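Local coordinates for cGAS/DncV-like nucleotidyltransferase in E. coli homolog (Rhodothermus marinus SG0.5JP17-172, PDB 6E0K), which joins UTP and ATP into the cyclic dinucleotide 3',3'-cUAMP, a second messenger that triggers abortive infection in CBASS antiphage defence, at residues Ser69-Asn74 with Arg137-Asn142; Tyr220-Ser225 with Cys236-Trp241. All blocks are in the same frame, centred on the assembly; numbering follows the deposited sequence.

Contact 1. Residues Ser69-Asn74 with Arg137-Asn142; sequences SVFMNN and RKYPPN
Arg137 lays its guanidinium flat over one face of the Phe71 ring, the two planes only 5° apart and their centres separated by 3.7 Å. This is a cation-pi stack: Arg137 CZ approaches Phe71 CE2 to 3.5 Å, while the methylene CD, one step back along the arginine, adds a CH-pi contact over the same ring. Phe71 CG sits between its own backbone N and carbonyl carbon (chi1 52°), a torsion that turns the ring toward the 137-142 side, where it lies against the Arg137 chain, extended from CG to NE. Within 137-142 the hydroxyl of Tyr139 takes a bond from Arg137 NH1 at 3.0 Å, in the guanidinium plane, and Gln135 accepts from NE. Two in-chain acceptors thus fix the rotation of the plate that covers Phe71.

Beside the stack the strands pair in parallel. Arg137 N donates to Met72 O at 2.9 Å, Asn73 forms the bridge with Arg137, and Asn73 CA makes a CA-H...O contact with Arg137 O. Where regular pairing ends, the amide of Asn74 takes over and bonds both the backbone N and the backbone O of Tyr139: OD1 accepts from Tyr139 N at 2.8 Å and nearly straight (171°), while ND2 gives to Tyr139 O, on a lone pair in the carbonyl plane, at 3.0 Å. A side chain here stands in for a neighbouring strand.

Further out, Phe85 meets Phe71 edge-to-face, Phe83 and Tyr149 pack against the Tyr139 ring, and Asn73 OD1 accepts from Leu75 N, two residues on. The contact fastens the short strand 71-73 to the end of strand 127-138 in the nucleotidyltransferase sheet. Bonds made at the guanidinium rim leave its flat face to Phe71, whose electron cloud would probably favour the charged form of the arginine.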
ATOM      1  N   SER A  69       1.916 -20.255 -10.511  1.00 14.14           N
ATOM      2  CA  SER A  69       1.833 -21.663 -10.873  1.00 14.03           C
ATOM      3  C   SER A  69       1.909 -22.563  -9.654  1.00 20.53           C
ATOM      4  O   SER A  69       1.545 -23.740  -9.728  1.00 21.25           O
ATOM      5  CB  SER A  69       2.949 -22.005 -11.854  1.00 16.76           C
ATOM      6  OG  SER A  69       4.211 -21.754 -11.254  1.00 18.69           O
ATOM      7  N   VAL A  70       2.392 -22.037  -8.539  1.00 14.25           N
ATOM      8  CA  VAL A  70       2.430 -22.744  -7.272  1.00 15.93           C
ATOM      9  C   VAL A  70       2.010 -21.741  -6.212  1.00 15.62           C
ATOM     10  O   VAL A  70       1.950 -20.534  -6.463  1.00 17.14           O
ATOM     11  CB  VAL A  70       3.822 -23.320  -6.970  1.00 19.82           C
ATOM     12  CG1 VAL A  70       4.251 -24.288  -8.079  1.00 22.15           C
ATOM     13  CG2 VAL A  70       4.829 -22.210  -6.837  1.00 21.01           C
ATOM     14  N   PHE A  71       1.705 -22.248  -5.021  1.00 16.03           N
ATOM     15  CA  PHE A  71       1.254 -21.371  -3.951  1.00 12.20           C
ATOM     16  C   PHE A  71       1.745 -21.865  -2.603  1.00 15.27           C
ATOM     17  O   PHE A  71       1.739 -23.065  -2.322  1.00 14.92           O
ATOM     18  CB  PHE A  71      -0.273 -21.228  -3.920  1.00 14.99           C
ATOM     19  CG  PHE A  71      -1.004 -22.525  -3.910  1.00 15.37           C
ATOM     20  CD1 PHE A  71      -1.369 -23.132  -2.717  1.00 16.08           C
ATOM     21  CD2 PHE A  71      -1.324 -23.151  -5.110  1.00 18.71           C
ATOM     22  CE1 PHE A  71      -2.035 -24.345  -2.719  1.00 18.48           C
ATOM     23  CE2 PHE A  71      -1.991 -24.364  -5.114  1.00 18.00           C
ATOM     24  CZ  PHE A  71      -2.348 -24.960  -3.918  1.00 18.99           C
ATOM     25  N   MET A  72       2.153 -20.921  -1.767  1.00 12.60           N
ATOM     26  CA  MET A  72       2.352 -21.193  -0.358  1.00 12.40           C
ATOM     27  C   MET A  72       1.010 -21.034   0.350  1.00 12.49           C
ATOM     28  O   MET A  72       0.046 -20.514  -0.215  1.00 13.69           O
ATOM     29  CB  MET A  72       3.466 -20.287   0.167  1.00 17.28           C
ATOM     30  CG  MET A  72       4.724 -20.472  -0.729  1.00 24.09           C
ATOM     31  SD  MET A  72       6.209 -19.636  -0.168  1.00 27.91           S
ATOM     32  CE  MET A  72       6.217 -20.094   1.563  1.00 26.89           C
ATOM     33  N   ASN A  73       0.920 -21.531   1.574  1.00 13.61           N
ATOM     34  CA  ASN A  73      -0.400 -21.650   2.184  1.00 11.97           C
ATOM     35  C   ASN A  73      -0.250 -21.985   3.657  1.00 12.71           C
ATOM     36  O   ASN A  73       0.854 -22.213   4.156  1.00 14.96           O
ATOM     37  CB  ASN A  73      -1.218 -22.725   1.478  1.00 12.02           C
ATOM     38  CG  ASN A  73      -0.512 -24.055   1.489  1.00 12.91           C
ATOM     39  OD1 ASN A  73      -0.486 -24.720   2.512  1.00 13.54           O
ATOM     40  ND2 ASN A  73       0.105 -24.425   0.366  1.00 16.17           N
ATOM     41  N   ASN A  74      -1.390 -22.029   4.346  1.00 10.35           N
ATOM     42  CA  ASN A  74      -1.463 -22.386   5.756  1.00 11.61           C
ATOM     43  C   ASN A  74      -2.076 -23.762   5.982  1.00 13.26           C
ATOM     44  O   ASN A  74      -2.545 -24.044   7.089  1.00 12.64           O
ATOM     45  CB  ASN A  74      -2.265 -21.336   6.526  1.00 13.18           C
ATOM     46  CG  ASN A  74      -3.711 -21.263   6.069  1.00 12.90           C
ATOM     47  OD1 ASN A  74      -4.047 -21.651   4.949  1.00 15.53           O
ATOM     48  ND2 ASN A  74      -4.580 -20.783   6.950  1.00 13.98           N
ATOM     49  N   ARG A 137      -2.189 -18.714  -0.276  1.00 12.47           N
ATOM     50  CA  ARG A 137      -3.595 -19.031  -0.059  1.00 12.54           C
ATOM     51  C   ARG A 137      -3.832 -19.229   1.429  1.00 12.57           C
ATOM     52  O   ARG A 137      -3.267 -20.147   2.037  1.00 12.75           O
ATOM     53  CB  ARG A 137      -3.996 -20.294  -0.824  1.00 13.34           C
ATOM     54  CG  ARG A 137      -3.900 -20.145  -2.338  1.00 16.20           C
ATOM     55  CD  ARG A 137      -4.494 -21.374  -3.018  1.00 19.46           C
ATOM     56  NE  ARG A 137      -4.304 -21.344  -4.466  1.00 20.10           N
ATOM     57  CZ  ARG A 137      -4.751 -22.286  -5.290  1.00 23.57           C
ATOM     58  NH1 ARG A 137      -5.416 -23.333  -4.816  1.00 19.86           N
ATOM     59  NH2 ARG A 137      -4.526 -22.177  -6.598  1.00 29.84           N
ATOM     60  N   LYS A 138      -4.696 -18.395   2.004  1.00 12.90           N
ATOM     61  CA  LYS A 138      -5.110 -18.538   3.388  1.00 13.46           C
ATOM     62  C   LYS A 138      -6.427 -19.300   3.396  1.00 13.99           C
ATOM     63  O   LYS A 138      -7.467 -18.767   2.990  1.00 15.33           O
ATOM     64  CB  LYS A 138      -5.248 -17.174   4.059  1.00 14.42           C
ATOM     65  CG  LYS A 138      -5.681 -17.284   5.512  1.00 15.25           C
ATOM     66  CD  LYS A 138      -5.566 -15.945   6.231  1.00 20.25           C
ATOM     67  CE  LYS A 138      -6.396 -14.867   5.555  1.00 22.04           C
ATOM     68  NZ  LYS A 138      -6.372 -13.606   6.369  1.00 26.02           N
ATOM     69  N   TYR A 139      -6.372 -20.565   3.834  1.00 14.30           N
ATOM     70  CA  TYR A 139      -7.515 -21.455   3.870  1.00 14.88           C
ATOM     71  C   TYR A 139      -8.132 -21.478   5.257  1.00 18.19           C
ATOM     72  O   TYR A 139      -7.433 -21.304   6.261  1.00 20.67           O
ATOM     73  CB  TYR A 139      -7.108 -22.885   3.506  1.00 14.89           C
ATOM     74  CG  TYR A 139      -6.910 -23.154   2.029  1.00 14.42           C
ATOM     75  CD1 TYR A 139      -5.673 -22.951   1.422  1.00 13.78           C
ATOM     76  CD2 TYR A 139      -7.944 -23.679   1.262  1.00 14.71           C
ATOM     77  CE1 TYR A 139      -5.486 -23.235   0.075  1.00 14.42           C
ATOM     78  CE2 TYR A 139      -7.768 -23.948  -0.090  1.00 15.68           C
ATOM     79  CZ  TYR A 139      -6.532 -23.740  -0.666  1.00 15.61           C
ATOM     80  OH  TYR A 139      -6.358 -24.026  -2.003  1.00 20.02           O
ATOM     81  N   PRO A 140      -9.430 -21.747   5.320  1.00 17.02           N
ATOM     82  CA  PRO A 140     -10.107 -21.904   6.605  1.00 20.86           C
ATOM     83  C   PRO A 140      -9.800 -23.251   7.235  1.00 18.24           C
ATOM     84  O   PRO A 140      -9.333 -24.179   6.556  1.00 22.24           O
ATOM     85  CB  PRO A 140     -11.590 -21.803   6.222  1.00 24.07           C
ATOM     86  CG  PRO A 140     -11.635 -22.317   4.839  1.00 21.96           C
ATOM     87  CD  PRO A 140     -10.373 -21.823   4.193  1.00 16.87           C
ATOM     88  N   PRO A 141     -10.073 -23.398   8.528  1.00 23.46           N
ATOM     89  CA  PRO A 141      -9.825 -24.673   9.217  1.00 22.46           C
ATOM     90  C   PRO A 141     -10.723 -25.803   8.733  1.00 24.66           C
ATOM     91  O   PRO A 141     -11.785 -25.592   8.141  1.00 24.00           O
ATOM     92  CB  PRO A 141     -10.128 -24.347  10.685  1.00 20.66           C
ATOM     93  CG  PRO A 141      -9.912 -22.865  10.793  1.00 20.77           C
ATOM     94  CD  PRO A 141     -10.272 -22.271   9.460  1.00 25.01           C
ATOM     95  N   ASN A 142     -10.284 -27.030   9.042  1.00 24.34           N
ATOM     96  CA  ASN A 142     -11.050 -28.254   8.812  1.00 26.41           C
ATOM     97  C   ASN A 142     -11.241 -28.541   7.326  1.00 26.94           C
ATOM     98  O   ASN A 142     -10.472 -28.056   6.493  1.00 27.30           O
ATOM     99  CB  ASN A 142     -12.397 -28.172   9.531  1.00 30.74           C
ATOM    100  CG  ASN A 142     -12.236 -28.016  11.029  1.00 36.50           C
ATOM    101  OD1 ASN A 142     -11.604 -28.848  11.682  1.00 35.51           O
ATOM    102  ND2 ASN A 142     -12.782 -26.936  11.579  1.00 34.21           N
TER

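Contact 2. Residues Tyr220-Ser225 with Cys236-Trp241; sequences YNVPDS and CSVINW
The turn leaving helix 212-220 folds back onto helix 231-244, and Pro223 meets the indole of Trp241 as a proline-aromatic CH-pi pair. Pro223 CD stands over the centre of the six-membered ring, 3.4 Å from its centroid and 14° off the ring normal. Its neighbour CG reaches across toward the pyrrole side, lying 3.7 Å from Trp241 NE1. CD is bonded to the proline nitrogen, which makes its hydrogens somewhat more positive than those of an ordinary methylene and suits them to an electron-rich indole face.

Trp241 gets there by leaving its helix with CG opposite the backbone N (chi1 -176°), and the ring extends toward the turn. The benzo end of the indole runs alongside the loop backbone: Trp241 CH2 comes to 3.4 Å from Asn221 O, and CZ3 lies beside Val222 CA.

In fold terms, the loop that joins helix 212-220 to helix 231-244 packs on the side of the second helix, and its grip is apolar. Val222 touches two residues of the helix, Val238 and Trp241. Its CG2 meets Trp241 CE3 at 4.0 Å, and its CG1 meets Val238 CG2 at 4.2 Å, one helical turn before the tryptophan. Val238 in turn packs on Phe193 of helix 186-202, and Phe250 also touches the indole of Trp241.

Polar bonds to other parts of the chain hold the turn itself. Asn221 ND2 donates to Cys217 O and Arg251 O, and Lys178 of helix 168-181 binds Val222 O and forms a salt bridge with Asp224 OD1.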
ATOM      1  N   TYR A 220      -9.733   4.325   5.475  1.00 11.45           N
ATOM      2  CA  TYR A 220     -10.626   3.270   5.011  1.00 14.70           C
ATOM      3  C   TYR A 220     -11.684   2.933   6.052  1.00 12.71           C
ATOM      4  O   TYR A 220     -12.807   2.544   5.702  1.00 12.72           O
ATOM      5  CB  TYR A 220      -9.816   2.023   4.654  1.00 13.23           C
ATOM      6  CG  TYR A 220     -10.689   0.919   4.126  1.00 13.28           C
ATOM      7  CD1 TYR A 220     -11.145   0.944   2.817  1.00 13.74           C
ATOM      8  CD2 TYR A 220     -11.070  -0.133   4.941  1.00 16.98           C
ATOM      9  CE1 TYR A 220     -11.955  -0.054   2.329  1.00 14.89           C
ATOM     10  CE2 TYR A 220     -11.886  -1.138   4.457  1.00 16.84           C
ATOM     11  CZ  TYR A 220     -12.317  -1.090   3.159  1.00 17.65           C
ATOM     12  OH  TYR A 220     -13.131  -2.090   2.671  1.00 22.55           O
ATOM     13  N   ASN A 221     -11.354   3.097   7.330  1.00 11.39           N
ATOM     14  CA  ASN A 221     -12.275   2.749   8.404  1.00 11.90           C
ATOM     15  C   ASN A 221     -13.346   3.798   8.665  1.00 13.91           C
ATOM     16  O   ASN A 221     -14.270   3.532   9.452  1.00 15.99           O
ATOM     17  CB  ASN A 221     -11.479   2.494   9.678  1.00 13.95           C
ATOM     18  CG  ASN A 221     -10.841   1.134   9.682  1.00 15.13           C
ATOM     19  OD1 ASN A 221     -11.466   0.172  10.111  1.00 16.84           O
ATOM     20  ND2 ASN A 221      -9.615   1.027   9.168  1.00 15.28           N
ATOM     21  N   VAL A 222     -13.262   4.949   8.014  1.00 11.69           N
ATOM     22  CA  VAL A 222     -14.206   6.043   8.250  1.00 11.73           C
ATOM     23  C   VAL A 222     -15.479   5.774   7.454  1.00 12.71           C
ATOM     24  O   VAL A 222     -15.389   5.389   6.278  1.00 13.12           O
ATOM     25  CB  VAL A 222     -13.576   7.368   7.836  1.00 11.58           C
ATOM     26  CG1 VAL A 222     -14.557   8.524   8.021  1.00 14.46           C
ATOM     27  CG2 VAL A 222     -12.296   7.625   8.620  1.00 11.29           C
ATOM     28  N   PRO A 223     -16.670   5.968   8.038  1.00 12.75           N
ATOM     29  CA  PRO A 223     -17.912   5.712   7.295  1.00 12.77           C
ATOM     30  C   PRO A 223     -17.975   6.502   5.997  1.00 13.44           C
ATOM     31  O   PRO A 223     -17.481   7.627   5.910  1.00 13.82           O
ATOM     32  CB  PRO A 223     -19.009   6.159   8.269  1.00 14.44           C
ATOM     33  CG  PRO A 223     -18.391   6.004   9.629  1.00 15.02           C
ATOM     34  CD  PRO A 223     -16.938   6.380   9.432  1.00 16.14           C
ATOM     35  N   ASP A 224     -18.596   5.890   4.976  1.00 14.00           N
ATOM     36  CA  ASP A 224     -18.670   6.521   3.658  1.00 12.78           C
ATOM     37  C   ASP A 224     -19.360   7.880   3.714  1.00 15.27           C
ATOM     38  O   ASP A 224     -19.053   8.764   2.902  1.00 14.53           O
ATOM     39  CB  ASP A 224     -19.402   5.602   2.669  1.00 14.83           C
ATOM     40  CG  ASP A 224     -18.609   4.364   2.321  1.00 16.64           C
ATOM     41  OD1 ASP A 224     -17.395   4.321   2.630  1.00 18.76           O
ATOM     42  OD2 ASP A 224     -19.196   3.425   1.735  1.00 15.76           O
ATOM     43  N   SER A 225     -20.289   8.064   4.663  1.00 17.69           N
ATOM     44  CA  SER A 225     -21.046   9.308   4.789  1.00 16.84           C
ATOM     45  C   SER A 225     -20.165  10.517   5.073  1.00 16.73           C
ATOM     46  O   SER A 225     -20.607  11.652   4.862  1.00 22.43           O
ATOM     47  CB  SER A 225     -22.085   9.169   5.899  1.00 23.39           C
ATOM     48  OG  SER A 225     -21.477   8.672   7.090  1.00 25.24           O
ATOM     49  N   CYS A 236     -13.344  18.073   7.933  1.00 14.39           N
ATOM     50  CA  CYS A 236     -13.814  18.160   9.314  1.00 15.79           C
ATOM     51  C   CYS A 236     -14.625  16.936   9.707  1.00 14.72           C
ATOM     52  O   CYS A 236     -14.491  16.437  10.833  1.00 16.52           O
ATOM     53  CB  CYS A 236     -14.632  19.433   9.504  1.00 16.47           C
ATOM     54  SG  CYS A 236     -13.589  20.888   9.440  1.00 20.96           S
ATOM     55  N   SER A 237     -15.472  16.440   8.803  1.00 14.99           N
ATOM     56  CA  SER A 237     -16.293  15.281   9.148  1.00 15.08           C
ATOM     57  C   SER A 237     -15.429  14.052   9.383  1.00 13.32           C
ATOM     58  O   SER A 237     -15.692  13.269  10.305  1.00 15.34           O
ATOM     59  CB  SER A 237     -17.328  15.000   8.054  1.00 19.77           C
ATOM     60  OG  SER A 237     -18.284  16.051   7.985  1.00 25.49           O
ATOM     61  N   VAL A 238     -14.382  13.877   8.571  1.00 12.02           N
ATOM     62  CA  VAL A 238     -13.494  12.732   8.740  1.00 10.99           C
ATOM     63  C   VAL A 238     -12.729  12.844  10.053  1.00 13.66           C
ATOM     64  O   VAL A 238     -12.687  11.895  10.850  1.00 14.45           O
ATOM     65  CB  VAL A 238     -12.534  12.612   7.536  1.00 10.68           C
ATOM     66  CG1 VAL A 238     -11.393  11.671   7.857  1.00 13.22           C
ATOM     67  CG2 VAL A 238     -13.301  12.151   6.282  1.00 11.37           C
ATOM     68  N   ILE A 239     -12.103  14.003  10.296  1.00 12.33           N
ATOM     69  CA  ILE A 239     -11.247  14.142  11.470  1.00 12.47           C
ATOM     70  C   ILE A 239     -12.079  14.089  12.744  1.00 15.21           C
ATOM     71  O   ILE A 239     -11.675  13.473  13.735  1.00 15.33           O
ATOM     72  CB  ILE A 239     -10.413  15.437  11.400  1.00 13.24           C
ATOM     73  CG1 ILE A 239      -9.386  15.361  10.259  1.00 12.99           C
ATOM     74  CG2 ILE A 239      -9.745  15.723  12.765  1.00 15.91           C
ATOM     75  CD1 ILE A 239      -8.330  14.246  10.421  1.00 14.14           C
ATOM     76  N   ASN A 240     -13.259  14.705  12.732  1.00 13.61           N
ATOM     77  CA  ASN A 240     -14.093  14.669  13.929  1.00 15.71           C
ATOM     78  C   ASN A 240     -14.607  13.267  14.230  1.00 16.45           C
ATOM     79  O   ASN A 240     -14.723  12.900  15.405  1.00 18.61           O
ATOM     80  CB  ASN A 240     -15.242  15.657  13.798  1.00 17.61           C
ATOM     81  CG  ASN A 240     -14.795  17.076  14.084  1.00 22.25           C
ATOM     82  OD1 ASN A 240     -13.945  17.299  14.950  1.00 24.53           O
ATOM     83  ND2 ASN A 240     -15.347  18.035  13.360  1.00 22.24           N
ATOM     84  N   TRP A 241     -14.917  12.474  13.204  1.00 16.14           N
ATOM     85  CA  TRP A 241     -15.326  11.098  13.471  1.00 12.45           C
ATOM     86  C   TRP A 241     -14.171  10.283  14.042  1.00 14.15           C
ATOM     87  O   TRP A 241     -14.356   9.518  14.997  1.00 17.62           O
ATOM     88  CB  TRP A 241     -15.876  10.441  12.202  1.00 12.77           C
ATOM     89  CG  TRP A 241     -16.392   9.057  12.462  1.00 14.60           C
ATOM     90  CD1 TRP A 241     -17.656   8.717  12.856  1.00 17.28           C
ATOM     91  CD2 TRP A 241     -15.658   7.827  12.374  1.00 13.28           C
ATOM     92  NE1 TRP A 241     -17.757   7.356  13.014  1.00 19.37           N
ATOM     93  CE2 TRP A 241     -16.541   6.789  12.736  1.00 16.85           C
ATOM     94  CE3 TRP A 241     -14.340   7.502  12.028  1.00 15.84           C
ATOM     95  CZ2 TRP A 241     -16.154   5.450  12.748  1.00 15.49           C
ATOM     96  CZ3 TRP A 241     -13.951   6.172  12.049  1.00 16.16           C
ATOM     97  CH2 TRP A 241     -14.855   5.161  12.406  1.00 14.02           C
TER

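From the N terminus, the chain reaches contact 1 first: 69-74 follows strand 61-68. Segment 137-142 comes back to 69-74 after a further 63 residues, closing a loop that includes helices 77-82 and 92-107 and two strands paired in antiparallel fashion, 112-114 and 119-122. Only after passing 150-157 and 162-166, then helices 168-181, 186-202 and 212-220, does the chain open contact 2, a short loop within the helical part. The loops are therefore in series and neither crosses the other. Contact 1 ties the short strand 71-73 to the end of strand 127-138, contact 2 folds the loop after helix 212-220 against helix 231-244; their centres lie 35 Å apart, their nearest atoms about 14 Å.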